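Local coordinates for protein ribonucleoside-diphosphate reductase (Pseudomonas aeruginosa, PDB 5IM3) that probably reduces ribonucleoside diphosphates to the deoxyribonucleotides needed for DNA synthesis and binds dATP as an allosteric effector, at residues Gln293-Leu298 against Leu318-Phe323; Asn404-Val409 against Val427-Val432; Pro488-Lys493 against Glu522-Tyr527; Phe684-Met689 against Asp743-Leu748. One frame throughout, in Å; residues are numbered along the deposited sequence.

In the fold
Contacts 1 and 2 are wholly buried, contact 3 is buried apart from one exposed carboxylate, and contact 4 lies at the surface. Contact 1 belongs to the all-alpha domain; the other three share the barrel domain, where contacts 2 and 3 lie on the same side of the chain's centre without touching, their centres about 23 Å apart. Helix packs on helix in contact 3, whereas in contacts 1, 2 and 4 a helix meets a loop or the end of a strand. The chemistry follows depth. Aromatic and aliphatic groups make contacts 1 and 2, a leucine meets a tyrosine in contact 3, and two aspartates share a lysine in contact 4.

Contact 1: Gln293-Leu298 against Leu318-Phe323; sequences QQFTYL and LPQIFF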
# COMPACT_ATOMS: atom_id res chain seq x y z
N GLN A 293 9.19 55.29 17.14
CA GLN A 293 9.50 54.30 18.17
C GLN A 293 8.54 53.11 18.15
O GLN A 293 8.83 52.10 18.80
CB GLN A 293 9.47 54.97 19.55
CG GLN A 293 10.31 56.24 19.66
CD GLN A 293 11.78 56.00 19.36
OE1 GLN A 293 12.17 55.88 18.20
NE2 GLN A 293 12.60 55.94 20.41
N GLN A 294 7.42 53.21 17.43
CA GLN A 294 6.43 52.14 17.41
C GLN A 294 6.87 50.94 16.58
O GLN A 294 6.30 49.86 16.74
CB GLN A 294 5.10 52.66 16.86
CG GLN A 294 4.54 53.86 17.61
CD GLN A 294 3.38 54.51 16.88
OE1 GLN A 294 3.05 54.13 15.75
NE2 GLN A 294 2.76 55.50 17.51
N PHE A 295 7.86 51.10 15.72
CA PHE A 295 8.15 50.12 14.68
C PHE A 295 8.84 48.89 15.25
O PHE A 295 9.80 48.99 16.02
CB PHE A 295 9.02 50.73 13.59
CG PHE A 295 8.26 51.54 12.59
CD1 PHE A 295 7.41 50.93 11.69
CD2 PHE A 295 8.40 52.92 12.55
CE1 PHE A 295 6.71 51.67 10.77
CE2 PHE A 295 7.70 53.67 11.63
CZ PHE A 295 6.85 53.05 10.74
N THR A 296 8.34 47.72 14.86
CA THR A 296 9.09 46.48 14.98
C THR A 296 10.13 46.41 13.86
O THR A 296 10.04 47.11 12.85
CB THR A 296 8.16 45.27 14.90
OG1 THR A 296 7.54 45.23 13.61
CG2 THR A 296 7.08 45.35 15.97
N TYR A 297 11.13 45.55 14.06
CA TYR A 297 12.18 45.40 13.06
C TYR A 297 11.60 44.93 11.73
O TYR A 297 11.99 45.42 10.66
CB TYR A 297 13.25 44.44 13.57
CG TYR A 297 14.42 44.26 12.64
CD1 TYR A 297 15.13 45.36 12.17
CD2 TYR A 297 14.84 43.00 12.24
CE1 TYR A 297 16.21 45.21 11.32
CE2 TYR A 297 15.92 42.83 11.40
CZ TYR A 297 16.60 43.94 10.94
OH TYR A 297 17.68 43.79 10.10
N LEU A 298 10.66 43.99 11.78
CA LEU A 298 10.06 43.49 10.55
C LEU A 298 9.21 44.55 9.87
O LEU A 298 9.20 44.65 8.64
CB LEU A 298 9.23 42.24 10.85
CG LEU A 298 8.50 41.62 9.66
CD1 LEU A 298 9.49 41.17 8.59
CD2 LEU A 298 7.63 40.45 10.11
N LEU A 318 11.36 59.24 4.69
CA LEU A 318 11.38 58.77 6.07
C LEU A 318 10.00 58.29 6.50
O LEU A 318 8.98 58.68 5.91
CB LEU A 318 11.88 59.87 6.99
CG LEU A 318 13.39 60.09 6.96
CD1 LEU A 318 13.79 61.39 7.65
CD2 LEU A 318 14.11 58.91 7.60
N PRO A 319 9.92 57.45 7.54
CA PRO A 319 8.64 56.78 7.83
C PRO A 319 7.47 57.72 8.06
O PRO A 319 6.40 57.51 7.49
CB PRO A 319 8.97 55.95 9.09
CG PRO A 319 10.44 55.74 9.03
CD PRO A 319 11.00 57.00 8.44
N GLN A 320 7.64 58.76 8.89
CA GLN A 320 6.52 59.66 9.15
C GLN A 320 6.18 60.48 7.92
O GLN A 320 5.02 60.88 7.74
CB GLN A 320 6.84 60.58 10.33
CG GLN A 320 7.09 59.84 11.63
CD GLN A 320 5.97 58.87 11.98
OE1 GLN A 320 4.81 59.27 12.13
NE2 GLN A 320 6.30 57.59 12.10
N ILE A 321 7.16 60.76 7.06
CA ILE A 321 6.87 61.45 5.81
C ILE A 321 6.18 60.50 4.84
O ILE A 321 5.33 60.93 4.04
CB ILE A 321 8.17 62.04 5.22
CG1 ILE A 321 8.55 63.31 6.00
CG2 ILE A 321 8.03 62.33 3.73
CD1 ILE A 321 9.88 63.93 5.60
N PHE A 322 6.51 59.21 4.89
CA PHE A 322 5.77 58.22 4.11
C PHE A 322 4.29 58.25 4.47
O PHE A 322 3.43 58.35 3.59
CB PHE A 322 6.36 56.83 4.34
CG PHE A 322 5.47 55.70 3.88
CD1 PHE A 322 5.35 55.40 2.54
CD2 PHE A 322 4.76 54.95 4.80
CE1 PHE A 322 4.53 54.36 2.11
CE2 PHE A 322 3.94 53.92 4.39
CZ PHE A 322 3.83 53.62 3.04
N PHE A 323 3.97 58.17 5.76
CA PHE A 323 2.58 58.20 6.18
C PHE A 323 1.92 59.52 5.80
O PHE A 323 0.73 59.55 5.47
CB PHE A 323 2.46 57.97 7.69
CG PHE A 323 2.74 56.56 8.11
CD1 PHE A 323 2.19 55.49 7.42
CD2 PHE A 323 3.54 56.29 9.21
CE1 PHE A 323 2.44 54.19 7.80
CE2 PHE A 323 3.79 54.99 9.60
CZ PHE A 323 3.24 53.93 8.89
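The ring of Phe-295 reaches Pro-319, Gln-320 and Phe-323 with its outer corner, CE2 and CZ, and all three come at it obliquely. CE2 lies 3.6 Å from CB of Pro-319, and CZ lies 3.8 Å from CE2 of Phe-323. The two phenyl groups approach from opposite directions. Phe-295 also meets Phe-351 edge-to-face, which probably helps to hold the ring's tilt. With CG anti to the carbonyl carbon (chi1 -81°), the phenyl group extends from the short loop between a 3-10 turn and helix 297-307 across to the start of helix 319-330. There Pro-319 and Phe-323 stand one turn apart on the same helix face, joined by the backbone bond from Phe-323 N to Pro-319 O (3.1 Å). Gln-320 sits beside them with its chain bent at chi2, which brings NE2 to 4.2 Å from CE2 of Phe-295. Amide and ring planes differ by 59°. The amide is held mainly by a hydrogen bond of NE2 to Asp-292 OD1, and OE1 has a weak hydrogen bond with Tyr-345 OH, so the phenyl group packs against an amide whose polar partners lie elsewhere. Behind the contact, Phe-323 rests on helix 337-349 through Tyr-345 and Leu-348, while Pro-319 touches Met-228 and Tyr-254. Thr-296, next to Phe-295, is the N-cap of helix 297-307, its OG1 bonded to Gly-299 N. A loop aromatic thus packs beside the first turn of a neighbouring helix, a piece of the hydrophobic interior of the ribonucleotide reductase all-alpha domain.

Contact 2: Asn404-Val409 against Val427-Val432; sequences NDWTPV and VPFLKV
Next to Trp-406, whose indole lies against Leu-430 and Phe-429, the carboxylate of Asp-405 is gripped from several directions: OD2 is hydrogen-bonded to both His-513 NE2 and Thr-377 OG1, and OD1 accepts from the backbone N of Thr-407 at 3.0 Å. That last donor stands above the carboxylate plane, 47° out of it, and closes an Asx turn at the end of strand 401-405. The chain then goes through a type I turn from Trp-406 to Val-409, and the CB atoms of both residues point toward helix 427-440. Leu-430 lays its CD2 methyl over one face of the indole, 3.5 Å from the centroid of the five-membered ring and only 5° off the ring normal, a well-centred CH-pi contact. Farther along the indole, CZ3 of Trp-406 touches CB of Phe-429 at 3.7 Å, and the two side chains cross at about a right angle. This helix joins strand 401-405 to the parallel strand 450-455, so the contact packs the helix of a beta-alpha-beta crossover in the alpha-beta barrel against the turn that follows its first strand. Ala-452 of the second strand touches both Trp-406 and Leu-430. At the other end of the contact, CG1 of Val-409 comes within 4.5 Å of CD2 of Phe-429, a looser meeting. Both residues touch a bound dATP, in a pocket consistent with the allosteric specificity site of class I reductases. Phe-429 is further packed by Leu-382 and Ile-385, and by Ala-439 of the second subunit, which places this wall of the pocket at the subunit interface.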
# COMPACT_ATOMS: atom_id res chain seq x y z
N ASN A 404 -12.73 35.90 -11.98
CA ASN A 404 -13.40 35.75 -13.27
C ASN A 404 -14.56 34.77 -13.13
O ASN A 404 -14.34 33.61 -12.73
CB ASN A 404 -12.45 35.24 -14.35
CG ASN A 404 -11.50 36.29 -14.86
OD1 ASN A 404 -11.61 37.48 -14.54
ND2 ASN A 404 -10.54 35.85 -15.67
N ASP A 405 -15.76 35.21 -13.49
CA ASP A 405 -16.92 34.33 -13.58
C ASP A 405 -17.00 33.74 -14.99
O ASP A 405 -17.36 34.45 -15.94
CB ASP A 405 -18.19 35.09 -13.24
CG ASP A 405 -19.44 34.39 -13.73
OD1 ASP A 405 -19.49 33.14 -13.68
OD2 ASP A 405 -20.38 35.08 -14.18
N TRP A 406 -16.68 32.46 -15.13
CA TRP A 406 -16.69 31.78 -16.42
C TRP A 406 -17.94 30.95 -16.64
O TRP A 406 -18.06 30.31 -17.69
CB TRP A 406 -15.44 30.91 -16.55
CG TRP A 406 -14.27 31.73 -16.94
CD1 TRP A 406 -13.43 32.43 -16.12
CD2 TRP A 406 -13.81 31.99 -18.28
NE1 TRP A 406 -12.48 33.09 -16.85
CE2 TRP A 406 -12.69 32.84 -18.18
CE3 TRP A 406 -14.24 31.58 -19.54
CZ2 TRP A 406 -12.00 33.28 -19.30
CZ3 TRP A 406 -13.55 32.02 -20.65
CH2 TRP A 406 -12.44 32.87 -20.53
N THR A 407 -18.88 30.97 -15.70
CA THR A 407 -20.09 30.16 -15.83
C THR A 407 -20.87 30.40 -17.12
O THR A 407 -21.39 29.43 -17.68
CB THR A 407 -20.98 30.39 -14.61
OG1 THR A 407 -20.31 29.91 -13.43
CG2 THR A 407 -22.32 29.69 -14.75
N PRO A 408 -21.01 31.63 -17.62
CA PRO A 408 -21.88 31.84 -18.80
C PRO A 408 -21.39 31.15 -20.07
O PRO A 408 -22.18 30.97 -20.99
CB PRO A 408 -21.89 33.37 -18.97
CG PRO A 408 -21.49 33.92 -17.64
CD PRO A 408 -20.53 32.91 -17.08
N VAL A 409 -20.12 30.76 -20.13
CA VAL A 409 -19.53 30.25 -21.37
C VAL A 409 -19.95 28.79 -21.56
O VAL A 409 -19.79 27.97 -20.66
CB VAL A 409 -18.00 30.40 -21.34
CG1 VAL A 409 -17.36 29.78 -22.57
CG2 VAL A 409 -17.62 31.87 -21.23
N VAL A 427 -12.42 25.12 -20.76
CA VAL A 427 -11.03 24.87 -20.37
C VAL A 427 -10.03 25.38 -21.40
O VAL A 427 -9.02 25.98 -21.01
CB VAL A 427 -10.84 23.39 -20.01
CG1 VAL A 427 -9.36 23.06 -19.82
CG2 VAL A 427 -11.60 23.08 -18.73
N PRO A 428 -10.24 25.20 -22.71
CA PRO A 428 -9.27 25.77 -23.66
C PRO A 428 -9.13 27.28 -23.55
O PRO A 428 -8.05 27.82 -23.81
CB PRO A 428 -9.83 25.36 -25.03
CG PRO A 428 -10.60 24.15 -24.76
CD PRO A 428 -11.21 24.34 -23.39
N PHE A 429 -10.21 27.98 -23.18
CA PHE A 429 -10.11 29.41 -22.92
C PHE A 429 -9.41 29.70 -21.59
O PHE A 429 -8.62 30.64 -21.49
CB PHE A 429 -11.50 30.02 -22.96
CG PHE A 429 -12.15 29.94 -24.31
CD1 PHE A 429 -11.53 30.49 -25.41
CD2 PHE A 429 -13.36 29.31 -24.49
CE1 PHE A 429 -12.11 30.42 -26.66
CE2 PHE A 429 -13.94 29.23 -25.74
CZ PHE A 429 -13.32 29.79 -26.82
N LEU A 430 -9.67 28.88 -20.57
CA LEU A 430 -8.95 29.07 -19.31
C LEU A 430 -7.46 28.89 -19.49
O LEU A 430 -6.67 29.52 -18.78
CB LEU A 430 -9.48 28.11 -18.25
CG LEU A 430 -10.91 28.40 -17.83
CD1 LEU A 430 -11.40 27.34 -16.86
CD2 LEU A 430 -11.01 29.78 -17.20
N LYS A 431 -7.06 28.07 -20.46
CA LYS A 431 -5.64 27.95 -20.77
C LYS A 431 -5.08 29.26 -21.28
O LYS A 431 -3.93 29.61 -21.00
CB LYS A 431 -5.43 26.83 -21.78
CG LYS A 431 -3.99 26.71 -22.25
CD LYS A 431 -3.10 26.12 -21.16
CE LYS A 431 -3.34 24.63 -21.02
NZ LYS A 431 -2.28 24.00 -20.19
N VAL A 432 -5.87 30.00 -22.07
CA VAL A 432 -5.44 31.32 -22.52
C VAL A 432 -5.32 32.26 -21.33
O VAL A 432 -4.37 33.04 -21.23
CB VAL A 432 -6.42 31.86 -23.57
CG1 VAL A 432 -6.00 33.25 -24.03
CG2 VAL A 432 -6.51 30.90 -24.77

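Contact 3: Pro488-Lys493 against Glu522-Tyr527; sequences PDLFMK and ERYEYY
Leu-490 sets its CD2 methyl obliquely against the ring of Tyr-524, nearest the tyrosine CD2 at 3.4 Å. The same methyl lies 3.9 Å from Tyr-524 CG and 4.0 Å from its CE2. The other branch, CD1, is farther from the tyrosine and has the carboxylate of Glu-525 as its neighbour, with OE2 4.4 Å away. In both Leu-490 and Tyr-524 CG is anti to the backbone N (chi1 -174° and 179°), which directs each side chain toward the other helix, 489-496 on one side and 517-532 on the other. The tyrosine ring is held by more than the leucine: its OH is hydrogen-bonded to Thr-502 O, Trp-501 stacks on it, and Phe-520 meets it with the planes at about 30°. Trp-501 also meets Phe-491 edge-to-face, so one indole, on strand 500-504, touches aromatic residues of both helices. Around this apolar centre the charges pair up. Lys-493 NZ forms a salt bridge with Glu-521 OE1, a direct ionic link between the two helices, while Glu-525 has a long, weak ion pair with Arg-494. Asp-511 holds the far side of the second helix, OD2 in a salt bridge with Arg-523 NE and OD1 in a hydrogen bond with Tyr-527 OH. The arrangement is helix-on-helix packing within the barrel domain: helix 489-496 follows strand 482-487, and helix 517-532 belongs to the excursion the chain makes before it returns through helix 544-558 to the adjacent parallel strand 562-565.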
# COMPACT_ATOMS: atom_id res chain seq x y z
N PRO A 488 -24.51 26.64 -5.71
CA PRO A 488 -25.87 27.01 -5.30
C PRO A 488 -26.31 26.22 -4.07
O PRO A 488 -25.87 25.09 -3.84
CB PRO A 488 -26.73 26.66 -6.52
CG PRO A 488 -25.77 26.38 -7.64
CD PRO A 488 -24.51 25.91 -6.99
N ASP A 489 -27.19 26.84 -3.28
CA ASP A 489 -27.74 26.16 -2.11
C ASP A 489 -28.36 24.82 -2.48
O ASP A 489 -28.27 23.85 -1.72
CB ASP A 489 -28.78 27.05 -1.43
CG ASP A 489 -28.15 28.09 -0.51
OD1 ASP A 489 -26.92 28.24 -0.53
OD2 ASP A 489 -28.91 28.76 0.23
N LEU A 490 -29.00 24.75 -3.65
CA LEU A 490 -29.72 23.55 -4.03
C LEU A 490 -28.79 22.35 -4.11
O LEU A 490 -29.17 21.23 -3.75
CB LEU A 490 -30.44 23.76 -5.37
CG LEU A 490 -31.36 22.63 -5.83
CD1 LEU A 490 -32.51 22.44 -4.86
CD2 LEU A 490 -31.89 22.94 -7.22
N PHE A 491 -27.55 22.56 -4.58
CA PHE A 491 -26.60 21.46 -4.64
C PHE A 491 -26.32 20.91 -3.25
O PHE A 491 -26.36 19.69 -3.04
CB PHE A 491 -25.30 21.90 -5.31
CG PHE A 491 -24.21 20.87 -5.25
CD1 PHE A 491 -24.23 19.77 -6.10
CD2 PHE A 491 -23.18 20.98 -4.34
CE1 PHE A 491 -23.24 18.81 -6.04
CE2 PHE A 491 -22.18 20.02 -4.28
CZ PHE A 491 -22.21 18.94 -5.13
N MET A 492 -26.04 21.79 -2.29
CA MET A 492 -25.82 21.35 -0.92
C MET A 492 -27.06 20.66 -0.37
O MET A 492 -26.95 19.67 0.37
CB MET A 492 -25.43 22.53 -0.04
CG MET A 492 -24.16 23.25 -0.48
SD MET A 492 -22.70 22.20 -0.51
CE MET A 492 -22.63 21.65 1.20
N LYS A 493 -28.25 21.16 -0.71
CA LYS A 493 -29.48 20.48 -0.31
C LYS A 493 -29.51 19.05 -0.83
O LYS A 493 -29.91 18.13 -0.11
CB LYS A 493 -30.70 21.25 -0.81
CG LYS A 493 -30.98 22.56 -0.09
CD LYS A 493 -32.27 23.19 -0.60
CE LYS A 493 -32.62 24.47 0.14
NZ LYS A 493 -33.89 25.06 -0.35
N GLU A 522 -36.63 26.74 -8.37
CA GLU A 522 -37.80 26.45 -9.20
C GLU A 522 -37.40 26.29 -10.66
O GLU A 522 -37.76 25.30 -11.31
CB GLU A 522 -38.84 27.55 -9.04
CG GLU A 522 -39.98 27.49 -10.06
CD GLU A 522 -41.02 28.56 -9.84
OE1 GLU A 522 -41.00 29.20 -8.76
OE2 GLU A 522 -41.85 28.77 -10.75
N ARG A 523 -36.65 27.25 -11.19
CA ARG A 523 -36.25 27.19 -12.59
C ARG A 523 -35.33 26.01 -12.85
O ARG A 523 -35.40 25.37 -13.90
CB ARG A 523 -35.58 28.51 -13.00
CG ARG A 523 -35.35 28.66 -14.51
CD ARG A 523 -36.65 28.63 -15.28
NE ARG A 523 -36.46 28.88 -16.70
CZ ARG A 523 -37.40 28.72 -17.62
NH1 ARG A 523 -38.61 28.32 -17.27
NH2 ARG A 523 -37.14 28.97 -18.90
N TYR A 524 -34.45 25.70 -11.89
CA TYR A 524 -33.55 24.56 -12.06
C TYR A 524 -34.31 23.25 -12.08
O TYR A 524 -34.01 22.36 -12.88
CB TYR A 524 -32.50 24.54 -10.95
CG TYR A 524 -31.55 23.37 -11.07
CD1 TYR A 524 -30.34 23.51 -11.73
CD2 TYR A 524 -31.87 22.13 -10.53
CE1 TYR A 524 -29.48 22.44 -11.85
CE2 TYR A 524 -31.02 21.06 -10.64
CZ TYR A 524 -29.82 21.22 -11.30
OH TYR A 524 -28.96 20.15 -11.41
N GLU A 525 -35.29 23.09 -11.19
CA GLU A 525 -36.09 21.87 -11.19
C GLU A 525 -36.94 21.76 -12.45
O GLU A 525 -37.22 20.65 -12.92
CB GLU A 525 -36.97 21.82 -9.94
CG GLU A 525 -36.17 21.56 -8.66
CD GLU A 525 -37.04 21.57 -7.41
OE1 GLU A 525 -38.23 21.92 -7.50
OE2 GLU A 525 -36.52 21.22 -6.32
N TYR A 526 -37.35 22.90 -13.02
CA TYR A 526 -38.05 22.89 -14.31
C TYR A 526 -37.15 22.33 -15.41
O TYR A 526 -37.56 21.45 -16.18
CB TYR A 526 -38.52 24.30 -14.65
CG TYR A 526 -38.96 24.50 -16.08
CD1 TYR A 526 -40.27 24.24 -16.47
CD2 TYR A 526 -38.07 24.96 -17.04
CE1 TYR A 526 -40.68 24.42 -17.79
CE2 TYR A 526 -38.47 25.15 -18.36
CZ TYR A 526 -39.77 24.88 -18.72
OH TYR A 526 -40.17 25.07 -20.03
N TYR A 527 -35.91 22.82 -15.49
CA TYR A 527 -34.97 22.28 -16.47
C TYR A 527 -34.64 20.82 -16.17
O TYR A 527 -34.45 20.03 -17.10
CB TYR A 527 -33.70 23.12 -16.49
CG TYR A 527 -33.85 24.46 -17.18
CD1 TYR A 527 -34.49 24.56 -18.41
CD2 TYR A 527 -33.36 25.63 -16.60
CE1 TYR A 527 -34.64 25.78 -19.04
CE2 TYR A 527 -33.50 26.85 -17.23
CZ TYR A 527 -34.14 26.92 -18.45
OH TYR A 527 -34.28 28.13 -19.07

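Contact 4: Phe684-Met689 against Asp743-Leu748; sequences FADQSM and DLSETL
Asp-686 extends from helix 679-707 toward the loop that carries Asp-743 and Ser-745. Its CB points toward that loop; CG is anti to the backbone N (chi1 -171°), and the carboxylate lies at the loop. At the tip the two oxygens part: OD1 is hydrogen-bonded to Trp-869 NE1, whereas OD2 forms a salt bridge with Lys-868 NZ. OD2 also stands 3.8 Å from Asp-743 OD1 and 3.8 Å from Ser-745 OG. The two carboxylate planes are nearly perpendicular, at 89°. Asp-743 OD1 is itself well occupied. Ser-745 OG donates to its syn lone pair at 2.7 Å, and Ser-745 N meets it from above the carboxylate plane at 2.8 Å, which closes an Asx turn; Lys-868 NZ forms a salt bridge with it as well. At the next residue of the helix, CG of Gln-687 and CG2 of Thr-747 touch at 4.0 Å, while Thr-747 OG1 is hydrogen-bonded to Glu-690 OE1 of helix 679-707. Two like charges can probably sit this close because Lys-868 bridges them and the serine donors stabilise the carboxylate of Asp-743, so the shared lysine probably contributes to the join, beside the bond of Glu-690 to Thr-747.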
# COMPACT_ATOMS: atom_id res chain seq x y z
N PHE A 684 -16.56 37.23 21.56
CA PHE A 684 -15.83 38.44 21.20
C PHE A 684 -15.86 38.68 19.70
O PHE A 684 -15.95 39.83 19.25
CB PHE A 684 -14.38 38.35 21.70
CG PHE A 684 -13.51 39.47 21.21
CD1 PHE A 684 -13.70 40.76 21.67
CD2 PHE A 684 -12.52 39.24 20.27
CE1 PHE A 684 -12.90 41.80 21.22
CE2 PHE A 684 -11.72 40.27 19.81
CZ PHE A 684 -11.91 41.55 20.29
N ALA A 685 -15.78 37.62 18.90
CA ALA A 685 -15.84 37.77 17.44
C ALA A 685 -17.19 38.32 17.01
O ALA A 685 -17.27 39.14 16.09
CB ALA A 685 -15.56 36.44 16.76
N ASP A 686 -18.26 37.86 17.66
CA ASP A 686 -19.60 38.34 17.33
C ASP A 686 -19.75 39.82 17.68
O ASP A 686 -20.13 40.63 16.83
CB ASP A 686 -20.64 37.50 18.09
CG ASP A 686 -22.06 37.79 17.65
OD1 ASP A 686 -22.35 38.93 17.23
OD2 ASP A 686 -22.90 36.87 17.72
N GLN A 687 -19.44 40.18 18.92
CA GLN A 687 -19.73 41.53 19.41
C GLN A 687 -18.77 42.57 18.83
O GLN A 687 -19.18 43.71 18.59
CB GLN A 687 -19.67 41.55 20.93
CG GLN A 687 -20.66 40.60 21.58
CD GLN A 687 -20.45 40.48 23.08
OE1 GLN A 687 -20.52 39.39 23.64
NE2 GLN A 687 -20.20 41.61 23.73
N SER A 688 -17.51 42.20 18.60
CA SER A 688 -16.57 43.16 18.02
C SER A 688 -16.97 43.51 16.59
O SER A 688 -16.85 44.67 16.18
CB SER A 688 -15.15 42.61 18.07
OG SER A 688 -15.09 41.30 17.54
N MET A 689 -17.45 42.53 15.83
CA MET A 689 -17.93 42.82 14.48
C MET A 689 -19.21 43.64 14.51
O MET A 689 -19.39 44.54 13.68
CB MET A 689 -18.15 41.52 13.70
CG MET A 689 -17.06 41.24 12.68
SD MET A 689 -16.85 42.59 11.51
CE MET A 689 -15.07 42.80 11.59
N ASP A 743 -26.66 31.91 14.87
CA ASP A 743 -27.03 32.73 16.01
C ASP A 743 -27.52 34.10 15.55
O ASP A 743 -26.96 34.69 14.63
CB ASP A 743 -25.84 32.89 16.95
CG ASP A 743 -26.17 33.69 18.19
OD1 ASP A 743 -26.13 34.94 18.11
OD2 ASP A 743 -26.47 33.08 19.23
N LEU A 744 -28.57 34.59 16.20
CA LEU A 744 -29.19 35.86 15.83
C LEU A 744 -29.17 36.87 16.97
O LEU A 744 -29.94 37.84 16.96
CB LEU A 744 -30.63 35.62 15.35
CG LEU A 744 -30.90 35.62 13.85
CD1 LEU A 744 -29.88 34.80 13.07
CD2 LEU A 744 -32.31 35.09 13.58
N SER A 745 -28.28 36.69 17.95
CA SER A 745 -28.26 37.57 19.11
C SER A 745 -27.72 38.95 18.72
O SER A 745 -26.99 39.12 17.74
CB SER A 745 -27.40 36.97 20.22
OG SER A 745 -26.03 36.94 19.86
N GLU A 746 -28.11 39.95 19.52
CA GLU A 746 -27.73 41.34 19.29
C GLU A 746 -27.49 42.01 20.64
O GLU A 746 -28.24 41.79 21.59
CB GLU A 746 -28.82 42.09 18.53
CG GLU A 746 -29.25 41.43 17.23
CD GLU A 746 -30.39 42.15 16.55
OE1 GLU A 746 -31.03 41.54 15.66
OE2 GLU A 746 -30.66 43.32 16.91
N THR A 747 -26.44 42.83 20.71
CA THR A 747 -26.10 43.55 21.93
C THR A 747 -26.27 45.06 21.81
O THR A 747 -26.05 45.77 22.79
CB THR A 747 -24.66 43.23 22.35
OG1 THR A 747 -23.74 43.86 21.46
CG2 THR A 747 -24.42 41.72 22.34
N LEU A 748 -26.64 45.56 20.63
CA LEU A 748 -26.83 46.98 20.40
C LEU A 748 -28.29 47.25 20.05
O LEU A 748 -29.10 46.33 19.89
CB LEU A 748 -25.93 47.48 19.27
CG LEU A 748 -24.53 47.98 19.64
CD1 LEU A 748 -23.74 46.94 20.43
CD2 LEU A 748 -23.77 48.38 18.38